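Local coordinates for protein Rab GDP-dissociation inhibitor (Saccharomyces cerevisiae, PDB 2BCG) that binds GDP-loaded Rab GTPases such as Sec4 and Ypt7, blocks their release of GDP and extracts Ypt7 from vacuolar membranes, at residues A[173-182]-A[207-216]; A[396-404]-A[412-420]. All blocks are in the same frame, centred on the assembly; numbering follows the deposited sequence. Where two conformers were deposited one is given.

Contact 1 (A[173-182]-A[207-216])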
loop_
_atom_site.group_PDB
_atom_site.type_symbol
_atom_site.label_atom_id
_atom_site.label_comp_id
_atom_site.label_asym_id
_atom_site.label_seq_id
_atom_site.Cartn_x
_atom_site.Cartn_y
_atom_site.Cartn_z
ATOM N N LEU A 173 10.939 0.520 34.001
ATOM C CA LEU A 173 10.052 0.089 32.910
ATOM C C LEU A 173 9.971 -1.417 32.717
ATOM O O LEU A 173 9.006 -1.924 32.140
ATOM C CB LEU A 173 10.390 0.815 31.592
ATOM C CG LEU A 173 10.298 2.347 31.585
ATOM C CD1 LEU A 173 10.569 2.863 30.188
ATOM C CD2 LEU A 173 8.943 2.855 32.089
ATOM N N ASP A 174 10.972 -2.143 33.223
ATOM C CA ASP A 174 10.987 -3.594 33.108
ATOM C C ASP A 174 10.461 -4.280 34.369
ATOM O O ASP A 174 9.822 -5.323 34.290
ATOM C CB ASP A 174 12.408 -4.082 32.796
ATOM C CG ASP A 174 12.935 -3.547 31.474
ATOM O OD1 ASP A 174 12.297 -3.830 30.426
ATOM O OD2 ASP A 174 13.990 -2.862 31.492
ATOM N N LYS A 175 10.722 -3.685 35.526
ATOM C CA LYS A 175 10.344 -4.290 36.807
ATOM C C LYS A 175 8.966 -3.863 37.311
ATOM O O LYS A 175 8.325 -4.579 38.081
ATOM C CB LYS A 175 11.415 -4.000 37.867
ATOM C CG LYS A 175 12.772 -4.650 37.572
ATOM C CD LYS A 175 13.802 -4.189 38.587
ATOM C CE LYS A 175 15.217 -4.583 38.193
ATOM N NZ LYS A 175 15.555 -6.005 38.540
ATOM N N ASN A 176 8.520 -2.687 36.892
ATOM C CA ASN A 176 7.202 -2.189 37.290
ATOM C C ASN A 176 6.179 -2.539 36.210
ATOM O O ASN A 176 6.508 -2.484 35.031
ATOM C CB ASN A 176 7.240 -0.675 37.480
ATOM C CG ASN A 176 7.917 -0.238 38.782
ATOM O OD1 ASN A 176 8.871 0.559 38.762
ATOM N ND2 ASN A 176 7.393 -0.701 39.916
ATOM N N THR A 177 4.970 -2.923 36.624
ATOM C CA THR A 177 3.834 -3.116 35.707
ATOM C C THR A 177 3.264 -1.744 35.321
ATOM O O THR A 177 3.551 -0.717 35.963
ATOM C CB THR A 177 2.691 -3.948 36.351
ATOM O OG1 THR A 177 2.061 -3.169 37.376
ATOM C CG2 THR A 177 3.209 -5.262 36.959
ATOM N N MET A 178 2.452 -1.714 34.265
ATOM C CA MET A 178 1.841 -0.464 33.870
ATOM C C MET A 178 0.890 0.048 34.952
ATOM O O MET A 178 0.821 1.246 35.162
ATOM C CB MET A 178 1.149 -0.578 32.505
ATOM C CG MET A 178 0.945 0.774 31.853
ATOM S SD MET A 178 2.411 1.826 31.720
ATOM C CE MET A 178 1.689 3.423 31.395
ATOM N N ASP A 179 0.185 -0.848 35.640
ATOM C CA ASP A 179 -0.682 -0.434 36.759
ATOM C C ASP A 179 0.105 0.294 37.862
ATOM O O ASP A 179 -0.371 1.280 38.419
ATOM C CB ASP A 179 -1.412 -1.628 37.364
ATOM C CG ASP A 179 -2.885 -1.351 37.606
ATOM O OD1 ASP A 179 -3.619 -2.325 37.923
ATOM O OD2 ASP A 179 -3.316 -0.186 37.455
ATOM N N GLU A 180 1.315 -0.197 38.153
ATOM C CA GLU A 180 2.191 0.450 39.124
ATOM C C GLU A 180 2.665 1.809 38.654
ATOM O O GLU A 180 2.780 2.740 39.444
ATOM C CB GLU A 180 3.385 -0.445 39.466
ATOM C CG GLU A 180 2.987 -1.694 40.236
ATOM C CD GLU A 180 4.165 -2.613 40.503
ATOM O OE1 GLU A 180 5.155 -2.571 39.736
ATOM O OE2 GLU A 180 4.090 -3.379 41.484
ATOM N N VAL A 181 2.895 1.956 37.348
ATOM C CA VAL A 181 3.236 3.251 36.798
ATOM C C VAL A 181 2.053 4.234 36.973
ATOM O O VAL A 181 2.244 5.391 37.359
ATOM C CB VAL A 181 3.669 3.142 35.286
ATOM C CG1 VAL A 181 3.725 4.506 34.639
ATOM C CG2 VAL A 181 5.017 2.432 35.145
ATOM N N TYR A 182 0.831 3.748 36.718
ATOM C CA TYR A 182 -0.367 4.566 36.862
ATOM C C TYR A 182 -0.502 5.021 38.326
ATOM O O TYR A 182 -0.809 6.193 38.595
ATOM C CB TYR A 182 -1.611 3.776 36.426
ATOM C CG TYR A 182 -1.839 3.573 34.907
ATOM C CD1 TYR A 182 -2.440 2.403 34.442
ATOM C CD2 TYR A 182 -1.476 4.550 33.970
ATOM C CE1 TYR A 182 -2.723 2.210 33.065
ATOM C CE2 TYR A 182 -1.744 4.369 32.566
ATOM C CZ TYR A 182 -2.364 3.187 32.147
ATOM O OH TYR A 182 -2.621 3.011 30.784
ATOM N N TYR A 207 -2.458 -5.612 29.456
ATOM C CA TYR A 207 -1.231 -4.805 29.663
ATOM C C TYR A 207 -1.047 -4.270 31.095
ATOM O O TYR A 207 0.079 -3.947 31.496
ATOM C CB TYR A 207 -1.193 -3.623 28.695
ATOM C CG TYR A 207 -2.068 -2.467 29.145
ATOM C CD1 TYR A 207 -3.462 -2.467 28.914
ATOM C CD2 TYR A 207 -1.506 -1.380 29.821
ATOM C CE1 TYR A 207 -4.272 -1.393 29.339
ATOM C CE2 TYR A 207 -2.291 -0.308 30.257
ATOM C CZ TYR A 207 -3.668 -0.326 30.030
ATOM O OH TYR A 207 -4.427 0.737 30.456
ATOM N N LEU A 208 -2.144 -4.148 31.842
ATOM C CA LEU A 208 -2.094 -3.590 33.193
ATOM C C LEU A 208 -1.162 -4.381 34.123
ATOM O O LEU A 208 -0.511 -3.803 35.001
ATOM C CB LEU A 208 -3.489 -3.531 33.797
ATOM C CG LEU A 208 -4.497 -2.484 33.293
ATOM C CD1 LEU A 208 -5.821 -2.746 33.993
ATOM C CD2 LEU A 208 -4.027 -1.061 33.556
ATOM N N GLN A 209 -1.098 -5.689 33.908
ATOM C CA GLN A 209 -0.325 -6.567 34.782
ATOM C C GLN A 209 0.968 -7.048 34.122
ATOM O O GLN A 209 1.613 -7.974 34.605
ATOM C CB GLN A 209 -1.194 -7.727 35.286
ATOM C CG GLN A 209 -2.499 -7.294 35.979
ATOM C CD GLN A 209 -2.292 -6.294 37.127
ATOM O OE1 GLN A 209 -1.235 -6.260 37.765
ATOM N NE2 GLN A 209 -3.311 -5.473 37.388
ATOM N N GLN A 210 1.356 -6.389 33.031
ATOM C CA GLN A 210 2.580 -6.714 32.300
ATOM C C GLN A 210 3.596 -5.581 32.492
ATOM O O GLN A 210 3.191 -4.460 32.829
ATOM C CB GLN A 210 2.275 -6.911 30.811
ATOM C CG GLN A 210 1.622 -8.243 30.495
ATOM C CD GLN A 210 1.011 -8.301 29.111
ATOM O OE1 GLN A 210 1.199 -7.404 28.285
ATOM N NE2 GLN A 210 0.267 -9.367 28.850
ATOM N N PRO A 211 4.916 -5.863 32.309
ATOM C CA PRO A 211 5.948 -4.828 32.357
ATOM C C PRO A 211 5.561 -3.560 31.590
ATOM O O PRO A 211 4.968 -3.642 30.511
ATOM C CB PRO A 211 7.143 -5.494 31.673
ATOM C CG PRO A 211 6.992 -6.919 32.028
ATOM C CD PRO A 211 5.512 -7.196 32.080
ATOM N N ALA A 212 5.892 -2.411 32.157
ATOM C CA ALA A 212 5.484 -1.122 31.618
ATOM C C ALA A 212 6.090 -0.777 30.253
ATOM O O ALA A 212 5.468 -0.059 29.460
ATOM C CB ALA A 212 5.803 -0.027 32.621
ATOM N N ARG A 213 7.294 -1.293 29.985
ATOM C CA ARG A 213 8.091 -0.884 28.820
ATOM C C ARG A 213 7.308 -0.777 27.485
ATOM O O ARG A 213 7.351 0.289 26.854
ATOM C CB ARG A 213 9.335 -1.793 28.672
ATOM C CG ARG A 213 10.089 -1.662 27.335
ATOM C CD ARG A 213 11.326 -0.775 27.438
ATOM N NE ARG A 213 12.290 -1.210 28.452
ATOM C CZ ARG A 213 13.207 -0.401 28.969
ATOM N NH1 ARG A 213 13.289 0.852 28.539
ATOM N NH2 ARG A 213 14.046 -0.833 29.900
ATOM N N PRO A 214 6.639 -1.877 27.040
ATOM C CA PRO A 214 5.859 -1.852 25.774
ATOM C C PRO A 214 4.759 -0.801 25.765
ATOM O O PRO A 214 4.570 -0.144 24.756
ATOM C CB PRO A 214 5.231 -3.243 25.683
ATOM C CG PRO A 214 5.466 -3.881 27.008
ATOM C CD PRO A 214 6.610 -3.207 27.668
ATOM N N SER A 215 4.034 -0.663 26.874
ATOM C CA SER A 215 3.052 0.424 27.008
ATOM C C SER A 215 3.703 1.808 26.923
ATOM O O SER A 215 3.179 2.695 26.246
ATOM C CB SER A 215 2.242 0.292 28.315
ATOM O OG SER A 215 1.510 -0.916 28.356
ATOM N N PHE A 216 4.836 1.999 27.610
ATOM C CA PHE A 216 5.570 3.259 27.571
ATOM C C PHE A 216 5.936 3.615 26.127
ATOM O O PHE A 216 5.718 4.747 25.670
ATOM C CB PHE A 216 6.857 3.159 28.422
ATOM C CG PHE A 216 7.655 4.438 28.468
ATOM C CD1 PHE A 216 8.607 4.723 27.484
ATOM C CD2 PHE A 216 7.456 5.365 29.497
ATOM C CE1 PHE A 216 9.332 5.919 27.523
ATOM C CE2 PHE A 216 8.184 6.561 29.539
ATOM C CZ PHE A 216 9.115 6.835 28.553
HETATM O O HOH W 1 0.451 -4.611 38.938
#

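Contact 2 (A[396-404]-A[412-420])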
loop_
_atom_site.group_PDB
_atom_site.type_symbol
_atom_site.label_atom_id
_atom_site.label_comp_id
_atom_site.label_asym_id
_atom_site.label_seq_id
_atom_site.Cartn_x
_atom_site.Cartn_y
_atom_site.Cartn_z
ATOM N N ILE A 396 -15.675 -12.784 7.843
ATOM C CA ILE A 396 -15.031 -13.231 9.085
ATOM C C ILE A 396 -13.725 -13.925 8.704
ATOM O O ILE A 396 -13.706 -14.744 7.785
ATOM C CB ILE A 396 -15.958 -14.170 9.894
ATOM C CG1 ILE A 396 -17.222 -13.374 10.295
ATOM C CG2 ILE A 396 -15.200 -14.750 11.080
ATOM C CD1 ILE A 396 -18.291 -14.232 11.005
ATOM N N ALA A 397 -12.639 -13.563 9.371
ATOM C CA ALA A 397 -11.331 -14.154 9.107
ATOM C C ALA A 397 -10.775 -14.816 10.378
ATOM O O ALA A 397 -10.807 -14.215 11.454
ATOM C CB ALA A 397 -10.361 -13.087 8.594
ATOM N N GLU A 398 -10.275 -16.048 10.244
ATOM C CA GLU A 398 -9.559 -16.677 11.346
ATOM C C GLU A 398 -8.106 -16.240 11.247
ATOM O O GLU A 398 -7.563 -16.200 10.154
ATOM C CB GLU A 398 -9.671 -18.210 11.269
ATOM C CG GLU A 398 -9.156 -18.863 12.536
ATOM C CD GLU A 398 -9.555 -20.323 12.693
ATOM O OE1 GLU A 398 -9.256 -20.896 13.760
ATOM O OE2 GLU A 398 -10.142 -20.899 11.760
ATOM N N LEU A 399 -7.502 -15.862 12.370
ATOM C CA LEU A 399 -6.102 -15.432 12.398
ATOM C C LEU A 399 -5.145 -16.613 12.563
ATOM O O LEU A 399 -5.318 -17.440 13.471
ATOM C CB LEU A 399 -5.859 -14.426 13.514
ATOM C CG LEU A 399 -6.759 -13.198 13.478
ATOM C CD1 LEU A 399 -6.286 -12.319 14.628
ATOM C CD2 LEU A 399 -6.655 -12.495 12.112
ATOM N N PHE A 400 -4.136 -16.651 11.698
ATOM C CA PHE A 400 -3.099 -17.710 11.716
ATOM C C PHE A 400 -1.707 -17.180 12.029
ATOM O O PHE A 400 -1.387 -15.998 11.797
ATOM C CB PHE A 400 -3.112 -18.483 10.386
ATOM C CG PHE A 400 -4.413 -19.150 10.117
ATOM C CD1 PHE A 400 -5.341 -18.573 9.239
ATOM C CD2 PHE A 400 -4.749 -20.341 10.780
ATOM C CE1 PHE A 400 -6.572 -19.183 9.002
ATOM C CE2 PHE A 400 -5.987 -20.949 10.554
ATOM C CZ PHE A 400 -6.913 -20.357 9.675
ATOM N N GLU A 401 -0.874 -18.051 12.605
ATOM C CA GLU A 401 0.528 -17.715 12.824
ATOM C C GLU A 401 1.344 -18.963 12.519
ATOM O O GLU A 401 0.790 -20.057 12.510
ATOM C CB GLU A 401 0.782 -17.249 14.270
ATOM C CG GLU A 401 0.386 -18.295 15.321
ATOM C CD GLU A 401 0.633 -17.836 16.736
ATOM O OE1 GLU A 401 0.022 -18.420 17.655
ATOM O OE2 GLU A 401 1.443 -16.917 16.956
ATOM N N PRO A 402 2.622 -18.790 12.195
ATOM C CA PRO A 402 3.435 -19.990 11.934
ATOM C C PRO A 402 3.626 -20.817 13.204
ATOM O O PRO A 402 3.761 -20.265 14.297
ATOM C CB PRO A 402 4.778 -19.434 11.489
ATOM C CG PRO A 402 4.788 -17.990 11.784
ATOM C CD PRO A 402 3.387 -17.537 12.047
ATOM N N ARG A 403 3.651 -22.127 13.012
ATOM C CA ARG A 403 3.930 -23.049 14.109
ATOM C C ARG A 403 5.389 -22.909 14.555
ATOM O O ARG A 403 5.684 -23.010 15.753
ATOM C CB ARG A 403 3.609 -24.468 13.647
ATOM C CG ARG A 403 2.120 -24.755 13.490
ATOM C CD ARG A 403 1.841 -26.186 13.034
ATOM N NE ARG A 403 0.425 -26.380 12.698
ATOM C CZ ARG A 403 -0.547 -26.610 13.589
ATOM N NH1 ARG A 403 -0.271 -26.694 14.893
ATOM N NH2 ARG A 403 -1.808 -26.744 13.177
ATOM N N GLU A 404 6.293 -22.674 13.598
ATOM C CA GLU A 404 7.737 -22.567 13.860
ATOM C C GLU A 404 8.353 -21.378 13.106
ATOM O O GLU A 404 7.707 -20.835 12.197
ATOM C CB GLU A 404 8.468 -23.880 13.496
ATOM C CG GLU A 404 7.901 -25.165 14.125
ATOM C CD GLU A 404 8.052 -25.233 15.649
ATOM O OE1 GLU A 404 8.934 -24.541 16.222
ATOM O OE2 GLU A 404 7.275 -25.989 16.290
ATOM N N TYR A 412 9.674 -19.560 5.847
ATOM C CA TYR A 412 9.539 -18.400 6.717
ATOM C C TYR A 412 8.161 -17.789 6.442
ATOM O O TYR A 412 7.906 -17.249 5.370
ATOM C CB TYR A 412 10.650 -17.391 6.435
ATOM C CG TYR A 412 12.025 -17.952 6.774
ATOM C CD1 TYR A 412 12.842 -18.545 5.771
ATOM C CD2 TYR A 412 12.467 -17.973 8.079
ATOM C CE1 TYR A 412 14.113 -19.103 6.098
ATOM C CE2 TYR A 412 13.741 -18.527 8.419
ATOM C CZ TYR A 412 14.541 -19.080 7.429
ATOM O OH TYR A 412 15.778 -19.599 7.745
ATOM N N LEU A 413 7.273 -17.934 7.414
ATOM C CA LEU A 413 5.867 -17.561 7.220
ATOM C C LEU A 413 5.494 -16.323 7.970
ATOM O O LEU A 413 5.940 -16.065 9.112
ATOM C CB LEU A 413 4.963 -18.713 7.649
ATOM C CG LEU A 413 5.234 -20.006 6.857
ATOM C CD1 LEU A 413 4.516 -21.222 7.415
ATOM C CD2 LEU A 413 4.984 -19.845 5.352
ATOM N N SER A 414 4.625 -15.538 7.331
ATOM C CA SER A 414 4.090 -14.357 7.998
ATOM C C SER A 414 2.846 -14.688 8.825
ATOM O O SER A 414 2.200 -15.739 8.626
ATOM C CB SER A 414 3.745 -13.282 6.936
ATOM O OG SER A 414 2.816 -13.825 5.993
ATOM N N ARG A 415 2.475 -13.754 9.700
ATOM C CA ARG A 415 1.238 -13.838 10.457
ATOM C C ARG A 415 0.046 -13.236 9.673
ATOM O O ARG A 415 0.198 -12.261 8.925
ATOM C CB ARG A 415 1.400 -13.080 11.779
ATOM C CG ARG A 415 2.549 -13.586 12.715
ATOM C CD ARG A 415 2.715 -12.628 13.888
ATOM N NE ARG A 415 1.532 -12.764 14.738
ATOM C CZ ARG A 415 1.381 -13.676 15.692
ATOM N NH1 ARG A 415 2.373 -14.528 15.984
ATOM N NH2 ARG A 415 0.237 -13.724 16.375
ATOM N N SER A 416 -1.140 -13.811 9.841
ATOM C CA SER A 416 -2.341 -13.168 9.262
ATOM C C SER A 416 -2.468 -11.742 9.781
ATOM O O SER A 416 -2.037 -11.438 10.905
ATOM C CB SER A 416 -3.623 -13.916 9.622
ATOM O OG SER A 416 -3.572 -15.262 9.250
ATOM N N TYR A 417 -3.053 -10.846 8.982
ATOM C CA TYR A 417 -3.197 -9.446 9.458
ATOM C C TYR A 417 -4.222 -9.385 10.579
ATOM O O TYR A 417 -5.314 -9.943 10.455
ATOM C CB TYR A 417 -3.588 -8.534 8.288
ATOM C CG TYR A 417 -2.525 -8.602 7.210
ATOM C CD1 TYR A 417 -1.274 -8.004 7.423
ATOM C CD2 TYR A 417 -2.726 -9.316 6.027
ATOM C CE1 TYR A 417 -0.245 -8.115 6.511
ATOM C CE2 TYR A 417 -1.701 -9.410 5.060
ATOM C CZ TYR A 417 -0.460 -8.798 5.315
ATOM O OH TYR A 417 0.582 -8.910 4.411
ATOM N N ASP A 418 -3.817 -8.741 11.670
ATOM C CA ASP A 418 -4.544 -8.876 12.929
ATOM C C ASP A 418 -5.608 -7.782 13.098
ATOM O O ASP A 418 -5.879 -7.015 12.165
ATOM C CB ASP A 418 -3.548 -8.945 14.110
ATOM C CG ASP A 418 -2.786 -7.645 14.353
ATOM O OD1 ASP A 418 -1.707 -7.683 15.023
ATOM O OD2 ASP A 418 -3.256 -6.573 13.931
ATOM N N ALA A 419 -6.242 -7.744 14.272
ATOM C CA ALA A 419 -7.354 -6.823 14.527
ATOM C C ALA A 419 -6.913 -5.421 14.920
ATOM O O ALA A 419 -7.754 -4.533 15.089
ATOM C CB ALA A 419 -8.222 -7.394 15.629
ATOM N N SER A 420 -5.611 -5.199 15.070
ATOM C CA SER A 420 -5.117 -3.881 15.493
ATOM C C SER A 420 -5.446 -2.880 14.401
ATOM O O SER A 420 -5.590 -3.241 13.214
ATOM C CB SER A 420 -3.630 -3.884 15.837
ATOM O OG SER A 420 -2.852 -4.030 14.680
HETATM O O HOH W 2 -2.240 -13.403 12.922
HETATM O O HOH W 3 -0.318 -14.956 18.739
HETATM O O HOH W 4 8.076 -19.645 9.655
#

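Contact 1 (A[173-182]-A[207-216])
A single bridge between T177 and P211 joins the two backbones beside helices 178-182 and 212-216, whose axes run 69° apart; M178 N bonds to Q210 O and A212 N to N176 O (2.9 Å), while D179 N donates to L208 O. The join lies in the helical part of Rab GDI that holds the geranylgeranyl groups. T177 and E180 form a capping box: E180 N donates to T177 OG1, and E180 OE1 receives T177 N and N176 ND2 from opposite faces of its carboxylate; N176 OD1 accepts from D172 N. At the outer end R213 grips D174 side-on, NH2 to OD2 at 2.6 Å and NE to OD1 at 3.3 Å, the carboxylate turned 48° from the guanidinium and met from above its plane. R213 runs out with CG anti to its backbone N (chi1 168°), then bends twice, laying the guanidinium face over L173 CB; NH1 pairs with E162. A leucine here would probably leave D174 and E162 without their shared positive partner and L173 CB without its flat cover. Deeper in, L173 CD1 sits over the F216 ring, 3.9 Å from its centroid, a CH-pi contact next to W156 and Y160. A212 CB packs against V181 CG2 at 3.6 Å. M178 CG lies at the edge of the Y207 ring, and the bend at chi2 turns SD to S215 CB. Y182 and Y207 cross at about a right angle, Y182 OH hydrogen-bonded to Y207 OH at 2.9 Å. L208 CD2 meets the Y182 ring edge at CE1.

Contact 2 (A[396-404]-A[412-420])
F400 and S416 hold the tight middle of this contact, where the end of strand 391-402 meets the irregular chain that follows strand 411-413, the two running 144° apart. S416 N donates to F400 O at 2.9 Å. In return F400 N is taken not by a backbone carbonyl but by S416 OG, also at 2.9 Å. This OG stands anti to its carbonyl carbon (chi1 -55°), which also brings it to F400 CB, near the plane of the ring. Beyond this pair, L399 CD2 comes to 3.3 Å from Y417 O, and at the other end P402 lays CB against L413 CB and CG against L413 O. S414 O, near P402 CD, is buried without a polar partner. The solvent side is looser and charged: E401 and R415 lie side by side, pointing the same way, and R415 NH1 makes a salt bridge to E401 OE2 at 2.7 Å, on the anti side of a carboxylate turned 84° from the guanidinium. E401 CB lies over one guanidinium face, and a water joins OE2 to R415 NH2. One water links F400 O and S416 O, another E404 O and L413 N. Strand 391-402, an edge of the mixed sheet, pairs with strand 303-317; segment 412-420 is held by helix 424-438, through D429 to R415 N, and by helix 21-32, through E23 to S414 OG and T22 to Y417 OH.

How the contacts relate
Contact 1 closes along the chain before contact 2 opens; their centres lie about 26 Å apart and their nearest atoms about 13 Å, without touching. The centre of contact 1 sits about 24 Å from the centre of the chain, in the helical part near the lipid, with the F216 side chain about 8 Å from a bound geranylgeranyl. Contact 2, centred about 12 Å from the centre of the chain, joins the edge of the mixed sheet to the chain leaving 411-413, one outermost strand of the parallel sheet. One joins two helical segments through a short backbone bridge, the other ties an edge strand to irregular chain. Neither segment pair touches the second protein chain.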